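PDB 4UB9: molinate hydrolase from Gulosibacter molinativorax, which hydrolyses the thiocarbamate herbicide molinate, and is a zinc-binding member of the amidohydrolase family. Local coordinates for residues A[34-39]-A[57-62]; A[65-70]-A[439-444]; A[282-287]-A[303-308]. All blocks are in the same frame, centred on the assembly; numbering follows the deposited sequence.

How the contacts relate
Contact 1 comes first along the chain: strand 36-39 pairs with strand 55-60, closing a short loop that also contains strand 41-43. The chain then turns at 61-62 into strand 63-69, the next strand of the same sheet, and contact 2 begins there. Its partner, 439-444, returns after 368 intervening residues, so the loop it closes spans most of the barrel domain and contact 3 is nested inside it. Contacts 1 and 2 touch through F58 with T65 and K66, their centres 9 Å apart, and contact 2 ties this late loop to the sheet that contact 1 builds. Contact 3 lies across the chain's centre, closing the short loop through helix 286-294 and strand 299-301, beside the zinc.

Contact 1: residues A[34-39]-A[57-62]; sequences ETIAIV and VFIEDG
T35 reaches across to D61 and I59 with its two branches, just before the paired strands begin. Its OG1 accepts the D61 N-H at 3.1 Å in a nearly straight bond (165°), while its CG2 lies 3.3 Å from I59 O. With CG2 anti to the backbone N (chi1 -61°), OG1 comes to lie beside that nitrogen and faces the turn. An alanine here is likely to leave the D61 amide without its side-chain acceptor and the turn less firmly tied. Next to it, G62 N gives a hydrogen bond of 2.9 Å to E34 O, so two consecutive turn amides are held. D61 and G62 both have positive phi, consistent with a type I' turn leading from strand 55-60 into 63-69. Beyond, the strands run antiparallel at 174°: I36 with I59 and I38 with V57 are hydrogen-bonded pairs, A37 with F58 a non-hydrogen-bonded one. I36 and I59 lie side by side, CG2 of I36 3.8 Å from CD1 of I59, on the face they share with I38 and V57. On the reverse face A37 CB meets the edge of the F58 ring, 3.7 Å from its CD1. Strands 36-39 and 55-60 are the central pair of a four-stranded mixed sheet, flanked by 81-83 and 63-69. V447 and V449 of strand 447-450 cover I59 and I38.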
# COMPACT_ATOMS: atom_id res chain seq x y z
N GLU A 34 42.96 -17.73 -30.28
CA GLU A 34 43.89 -17.14 -31.23
C GLU A 34 45.30 -16.90 -30.68
O GLU A 34 45.60 -17.19 -29.52
CB GLU A 34 43.30 -15.86 -31.75
CG GLU A 34 42.32 -16.15 -32.85
CD GLU A 34 41.65 -14.91 -33.35
OE1 GLU A 34 42.12 -13.81 -33.02
OE2 GLU A 34 40.63 -15.06 -34.04
N THR A 35 46.14 -16.38 -31.56
CA THR A 35 47.56 -16.23 -31.30
C THR A 35 47.96 -14.76 -31.27
O THR A 35 47.55 -13.97 -32.10
CB THR A 35 48.36 -16.98 -32.33
OG1 THR A 35 48.02 -18.36 -32.24
CG2 THR A 35 49.87 -16.84 -32.09
N ILE A 36 48.73 -14.40 -30.27
CA ILE A 36 49.07 -12.99 -30.03
C ILE A 36 50.23 -12.90 -29.04
O ILE A 36 50.48 -13.82 -28.25
CB ILE A 36 47.85 -12.18 -29.51
CG1 ILE A 36 48.06 -10.66 -29.64
CG2 ILE A 36 47.56 -12.50 -28.04
CD1 ILE A 36 46.78 -9.84 -29.59
N ALA A 37 50.94 -11.78 -29.08
CA ALA A 37 52.00 -11.51 -28.12
C ALA A 37 51.85 -10.13 -27.57
O ALA A 37 51.60 -9.17 -28.30
CB ALA A 37 53.36 -11.65 -28.76
N ILE A 38 52.04 -10.04 -26.28
CA ILE A 38 51.91 -8.76 -25.54
C ILE A 38 53.33 -8.46 -25.12
O ILE A 38 53.91 -9.20 -24.33
CB ILE A 38 51.02 -8.88 -24.26
CG1 ILE A 38 49.84 -9.88 -24.44
CG2 ILE A 38 50.54 -7.52 -23.81
CD1 ILE A 38 48.86 -9.53 -25.52
N VAL A 39 53.91 -7.41 -25.66
CA VAL A 39 55.36 -7.22 -25.52
C VAL A 39 55.80 -6.01 -24.69
O VAL A 39 55.35 -4.87 -24.88
CB VAL A 39 56.13 -7.24 -26.88
CG1 VAL A 39 55.59 -8.33 -27.78
CG2 VAL A 39 56.07 -5.89 -27.59
N VAL A 57 54.40 -11.69 -22.90
CA VAL A 57 53.48 -12.81 -22.75
C VAL A 57 53.06 -13.32 -24.11
O VAL A 57 52.63 -12.54 -24.98
CB VAL A 57 52.21 -12.41 -22.00
CG1 VAL A 57 51.26 -13.60 -21.90
CG2 VAL A 57 52.57 -11.86 -20.63
N PHE A 58 53.21 -14.61 -24.31
CA PHE A 58 52.97 -15.17 -25.62
C PHE A 58 51.85 -16.18 -25.54
O PHE A 58 51.90 -17.15 -24.77
CB PHE A 58 54.23 -15.84 -26.20
CG PHE A 58 54.08 -16.25 -27.64
CD1 PHE A 58 54.17 -15.30 -28.64
CD2 PHE A 58 53.91 -17.58 -28.00
CE1 PHE A 58 54.04 -15.66 -29.97
CE2 PHE A 58 53.79 -17.95 -29.34
CZ PHE A 58 53.85 -16.98 -30.33
N ILE A 59 50.87 -15.96 -26.40
CA ILE A 59 49.67 -16.79 -26.45
C ILE A 59 49.53 -17.39 -27.81
O ILE A 59 49.63 -16.71 -28.82
CB ILE A 59 48.38 -15.99 -26.12
CG1 ILE A 59 48.47 -15.41 -24.70
CG2 ILE A 59 47.15 -16.86 -26.26
CD1 ILE A 59 47.74 -14.07 -24.56
N GLU A 60 49.21 -18.67 -27.82
CA GLU A 60 49.09 -19.45 -29.02
C GLU A 60 47.82 -20.32 -28.95
O GLU A 60 47.66 -21.12 -28.05
CB GLU A 60 50.32 -20.33 -29.11
CG GLU A 60 50.66 -20.78 -30.50
CD GLU A 60 51.92 -21.65 -30.51
OE1 GLU A 60 51.92 -22.71 -31.18
OE2 GLU A 60 52.89 -21.28 -29.83
N ASP A 61 46.93 -20.14 -29.92
CA ASP A 61 45.67 -20.87 -29.97
C ASP A 61 44.87 -20.83 -28.67
O ASP A 61 44.38 -21.85 -28.17
CB ASP A 61 45.94 -22.32 -30.40
CG ASP A 61 46.36 -22.42 -31.86
OD1 ASP A 61 46.49 -21.38 -32.52
OD2 ASP A 61 46.55 -23.54 -32.36
N GLY A 62 44.78 -19.63 -28.10
CA GLY A 62 43.99 -19.40 -26.89
C GLY A 62 44.69 -19.64 -25.57
O GLY A 62 44.26 -19.15 -24.56

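Contact 2: residues A[65-70]-A[439-444]; sequences TKVGST and IDVGKL
V441, in a type II beta turn from D440 to K443, lies nearest T65, their CA atoms 5.1 Å apart, at a classic beta bulge where T65 and K66 both face F58 of the neighbouring strand. No hydrogen bond crosses between 65-70 and 439-444; the contact is apolar and lies near the surface. The turn itself is closed by K443 N, which donates to D440 O over 3.1 Å, and G442 takes its third position with positive phi (98°), the position where type II turns commonly carry glycine. V441 occupies the second position and turns both its methyl groups to the bulged strand. CG1 approaches T65 O to 3.6 Å, and CG2 lies 3.7 Å from that same T65 O, so the branched end straddles the carbonyl oxygen without offering it a proton donor. CG2 also extends over the backbone at K66 and V67. Farther along the strand, V67 points toward the loop and I439, just ahead of the turn, meets it, the two side chains crossing at about a right angle. V67 has CG1 anti to its backbone nitrogen (chi1 -180°), which leaves CG2 to face the loop. V67 CG2 has V441 CG2 4.3 Å away as a second, looser neighbour. Around the pair, L43 of strand 41-43 touches both V67 and I439, while I89 and P91 of strand 88-95 pack on I439, joining the loop before strand 447-450 to strands 63-69, 41-43 and 88-95. The K443 side chain leads away from strand 63-69, its NZ hydrogen-bonded to F433 O and S438 OG and its charge making a cation-pi contact with F433. The tightest side-chain meeting is methyl to methyl, V67 CG2 to I439 CG2 at 3.9 Å.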
# COMPACT_ATOMS: atom_id res chain seq x y z
N THR A 65 51.53 -19.79 -23.79
CA THR A 65 52.68 -20.72 -24.01
C THR A 65 54.01 -20.21 -23.46
O THR A 65 54.86 -21.01 -23.10
CB THR A 65 52.88 -21.06 -25.50
OG1 THR A 65 53.04 -19.86 -26.25
CG2 THR A 65 51.69 -21.84 -26.04
N LYS A 66 54.16 -18.90 -23.35
CA LYS A 66 55.40 -18.34 -22.85
C LYS A 66 55.21 -17.08 -22.06
O LYS A 66 54.47 -16.19 -22.45
CB LYS A 66 56.31 -18.02 -24.04
CG LYS A 66 57.37 -19.07 -24.33
CD LYS A 66 57.78 -19.12 -25.79
CE LYS A 66 59.08 -19.89 -25.94
NZ LYS A 66 58.97 -20.91 -27.02
N VAL A 67 55.97 -16.97 -20.98
CA VAL A 67 56.03 -15.75 -20.18
C VAL A 67 57.47 -15.54 -19.75
O VAL A 67 58.05 -16.36 -19.07
CB VAL A 67 55.20 -15.84 -18.89
CG1 VAL A 67 55.29 -14.54 -18.10
CG2 VAL A 67 53.77 -16.16 -19.23
N GLY A 68 58.05 -14.42 -20.15
CA GLY A 68 59.40 -14.16 -19.75
C GLY A 68 59.92 -12.84 -20.23
O GLY A 68 59.16 -11.98 -20.72
N SER A 69 61.20 -12.66 -20.01
CA SER A 69 61.86 -11.43 -20.41
C SER A 69 61.68 -11.18 -21.88
O SER A 69 61.69 -12.08 -22.73
CB SER A 69 63.33 -11.42 -20.08
OG SER A 69 63.54 -10.70 -18.88
N THR A 70 61.46 -9.91 -22.15
CA THR A 70 61.10 -9.43 -23.47
C THR A 70 62.10 -9.95 -24.53
O THR A 70 61.71 -10.47 -25.57
CB THR A 70 60.95 -7.88 -23.43
OG1 THR A 70 60.33 -7.43 -24.63
CG2 THR A 70 62.31 -7.16 -23.20
N ILE A 439 48.33 -15.02 -15.10
CA ILE A 439 49.18 -15.18 -16.25
C ILE A 439 50.29 -16.20 -15.98
O ILE A 439 51.24 -15.95 -15.24
CB ILE A 439 49.77 -13.84 -16.67
CG1 ILE A 439 48.61 -12.96 -17.16
CG2 ILE A 439 50.79 -14.05 -17.77
CD1 ILE A 439 48.97 -11.52 -17.44
N ASP A 440 50.11 -17.38 -16.54
CA ASP A 440 50.93 -18.56 -16.25
C ASP A 440 50.81 -19.50 -17.42
O ASP A 440 49.74 -19.64 -18.01
CB ASP A 440 50.45 -19.34 -15.00
CG ASP A 440 51.10 -18.84 -13.70
OD1 ASP A 440 52.34 -18.92 -13.59
OD2 ASP A 440 50.39 -18.36 -12.77
N VAL A 441 51.93 -20.12 -17.75
CA VAL A 441 52.00 -20.96 -18.92
C VAL A 441 50.97 -22.05 -18.75
O VAL A 441 50.87 -22.63 -17.70
CB VAL A 441 53.43 -21.56 -19.10
CG1 VAL A 441 53.44 -22.62 -20.20
CG2 VAL A 441 54.42 -20.44 -19.42
N GLY A 442 50.24 -22.34 -19.81
CA GLY A 442 49.22 -23.41 -19.78
C GLY A 442 47.81 -22.91 -19.53
O GLY A 442 46.85 -23.53 -19.95
N LYS A 443 47.68 -21.76 -18.88
CA LYS A 443 46.36 -21.15 -18.64
C LYS A 443 45.79 -20.43 -19.85
O LYS A 443 46.50 -20.17 -20.82
CB LYS A 443 46.43 -20.20 -17.44
CG LYS A 443 46.73 -20.92 -16.13
CD LYS A 443 46.51 -20.03 -14.92
CE LYS A 443 47.06 -20.70 -13.69
NZ LYS A 443 46.56 -20.08 -12.44
N LEU A 444 44.51 -20.12 -19.80
CA LEU A 444 43.86 -19.39 -20.90
C LEU A 444 44.45 -18.01 -21.12
O LEU A 444 44.88 -17.34 -20.19
CB LEU A 444 42.37 -19.26 -20.66
CG LEU A 444 41.57 -20.57 -20.77
CD1 LEU A 444 40.28 -20.47 -20.00
CD2 LEU A 444 41.28 -20.94 -22.23

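Contact 3: residues A[282-287]-A[303-308]; sequences HTTSLE and ATMTGQ
Water 1 is gripped by T283, A303 and M305: it hydrogen-bonds T283 OG1 at 2.6 Å and donates to A303 O at 2.8 Å and M305 O at 3.0 Å. More acceptors surround it than it has protons, so these donations are probably shared. Water 2 bridges the segments again, taking the L286 N-H and donating to T306 O, each over 2.8 Å. These waters make the polar links, for no direct hydrogen bond joins the two loops. M305 O lies 3.3 Å from T284 C, against the backbone. L286 and T306 cross obliquely, CD2 of the leucine reaching T306 CB at 3.6 Å. T306 has OG1 between its backbone N and carbonyl carbon (chi1 62°), where it hydrogen-bonds A309 O. T284 and M305 run side by side, OG1 4.0 Å from SD; that hydroxyl is buried with no polar partner in the model. G307 follows with positive phi, its backbone passing close to T284 O. S285 is the N-cap of helix 286-294, its OG bonded to G288 N, and on the same helix E287 makes a salt bridge to R263 of the second subunit. H282, three residues before S285, ligates the zinc ion through ND1, and H302 completes the pair of histidines seen on the metal. The two loops follow adjacent parallel strands, 279-282 and 299-301, at the barrel rim where amidohydrolases carry their metal site. M305 and T306 pack on helix 353-363 through H354.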
# COMPACT_ATOMS: atom_id res chain seq x y z
N HIS A 282 24.45 -17.88 0.74
CA HIS A 282 23.94 -16.55 0.94
C HIS A 282 23.63 -16.46 2.42
O HIS A 282 22.88 -17.25 2.94
CB HIS A 282 22.71 -16.36 0.07
CG HIS A 282 21.78 -15.30 0.55
ND1 HIS A 282 21.79 -14.02 0.05
CD2 HIS A 282 20.77 -15.34 1.45
CE1 HIS A 282 20.85 -13.31 0.64
NE2 HIS A 282 20.22 -14.09 1.49
N THR A 283 24.25 -15.52 3.12
CA THR A 283 24.06 -15.38 4.56
C THR A 283 23.86 -13.95 4.98
O THR A 283 24.42 -13.06 4.42
CB THR A 283 25.19 -16.02 5.41
OG1 THR A 283 26.44 -15.36 5.17
CG2 THR A 283 25.33 -17.47 5.11
N THR A 284 23.01 -13.76 5.96
CA THR A 284 22.49 -12.47 6.29
C THR A 284 22.63 -12.16 7.78
O THR A 284 22.13 -11.18 8.26
CB THR A 284 21.06 -12.40 5.70
OG1 THR A 284 21.11 -11.67 4.48
CG2 THR A 284 20.07 -11.80 6.59
N SER A 285 23.32 -13.03 8.48
CA SER A 285 23.43 -12.95 9.96
C SER A 285 24.69 -13.61 10.44
O SER A 285 25.31 -14.38 9.72
CB SER A 285 22.25 -13.70 10.65
OG SER A 285 22.30 -15.07 10.33
N LEU A 286 25.06 -13.33 11.69
CA LEU A 286 26.28 -13.94 12.29
C LEU A 286 26.15 -15.46 12.36
O LEU A 286 27.06 -16.19 12.04
CB LEU A 286 26.50 -13.42 13.68
CG LEU A 286 26.88 -11.95 13.79
CD1 LEU A 286 27.06 -11.51 15.26
CD2 LEU A 286 28.13 -11.67 13.00
N GLU A 287 24.99 -15.93 12.78
CA GLU A 287 24.75 -17.36 12.87
C GLU A 287 24.70 -18.01 11.50
O GLU A 287 25.14 -19.14 11.33
CB GLU A 287 23.47 -17.66 13.65
CG GLU A 287 23.70 -17.59 15.15
CD GLU A 287 24.83 -18.54 15.62
OE1 GLU A 287 24.76 -19.79 15.48
OE2 GLU A 287 25.83 -18.02 16.10
N ALA A 303 29.62 -11.97 2.97
CA ALA A 303 29.90 -12.59 4.24
C ALA A 303 29.77 -11.61 5.37
O ALA A 303 29.45 -11.96 6.49
CB ALA A 303 31.29 -13.18 4.21
N THR A 304 30.09 -10.36 5.08
CA THR A 304 30.11 -9.32 6.11
C THR A 304 28.76 -8.67 6.35
O THR A 304 28.64 -7.77 7.18
CB THR A 304 31.11 -8.19 5.75
OG1 THR A 304 30.90 -7.81 4.38
CG2 THR A 304 32.50 -8.69 5.93
N MET A 305 27.75 -9.10 5.58
CA MET A 305 26.40 -8.63 5.81
C MET A 305 25.79 -9.48 6.94
O MET A 305 25.36 -10.59 6.74
CB MET A 305 25.57 -8.73 4.56
CG MET A 305 24.24 -8.03 4.73
SD MET A 305 23.14 -8.45 3.37
CE MET A 305 23.93 -7.56 2.00
N THR A 306 25.80 -8.94 8.15
CA THR A 306 25.52 -9.74 9.34
C THR A 306 24.51 -9.15 10.30
O THR A 306 24.70 -9.17 11.50
CB THR A 306 26.81 -10.01 10.14
OG1 THR A 306 27.39 -8.80 10.59
CG2 THR A 306 27.79 -10.74 9.26
N GLY A 307 23.42 -8.63 9.77
CA GLY A 307 22.32 -8.19 10.63
C GLY A 307 22.66 -6.96 11.45
O GLY A 307 22.07 -6.70 12.50
N GLN A 308 23.67 -6.25 10.98
CA GLN A 308 24.24 -5.08 11.64
C GLN A 308 24.77 -5.40 13.01
O GLN A 308 24.81 -4.56 13.86
CB GLN A 308 23.24 -3.95 11.70
CG GLN A 308 23.06 -3.26 10.36
CD GLN A 308 24.27 -2.46 9.93
OE1 GLN A 308 24.66 -2.46 8.76
NE2 GLN A 308 24.85 -1.77 10.88
O HOH W 1 26.86 -13.14 6.46
O HOH W 2 23.54 -11.29 12.87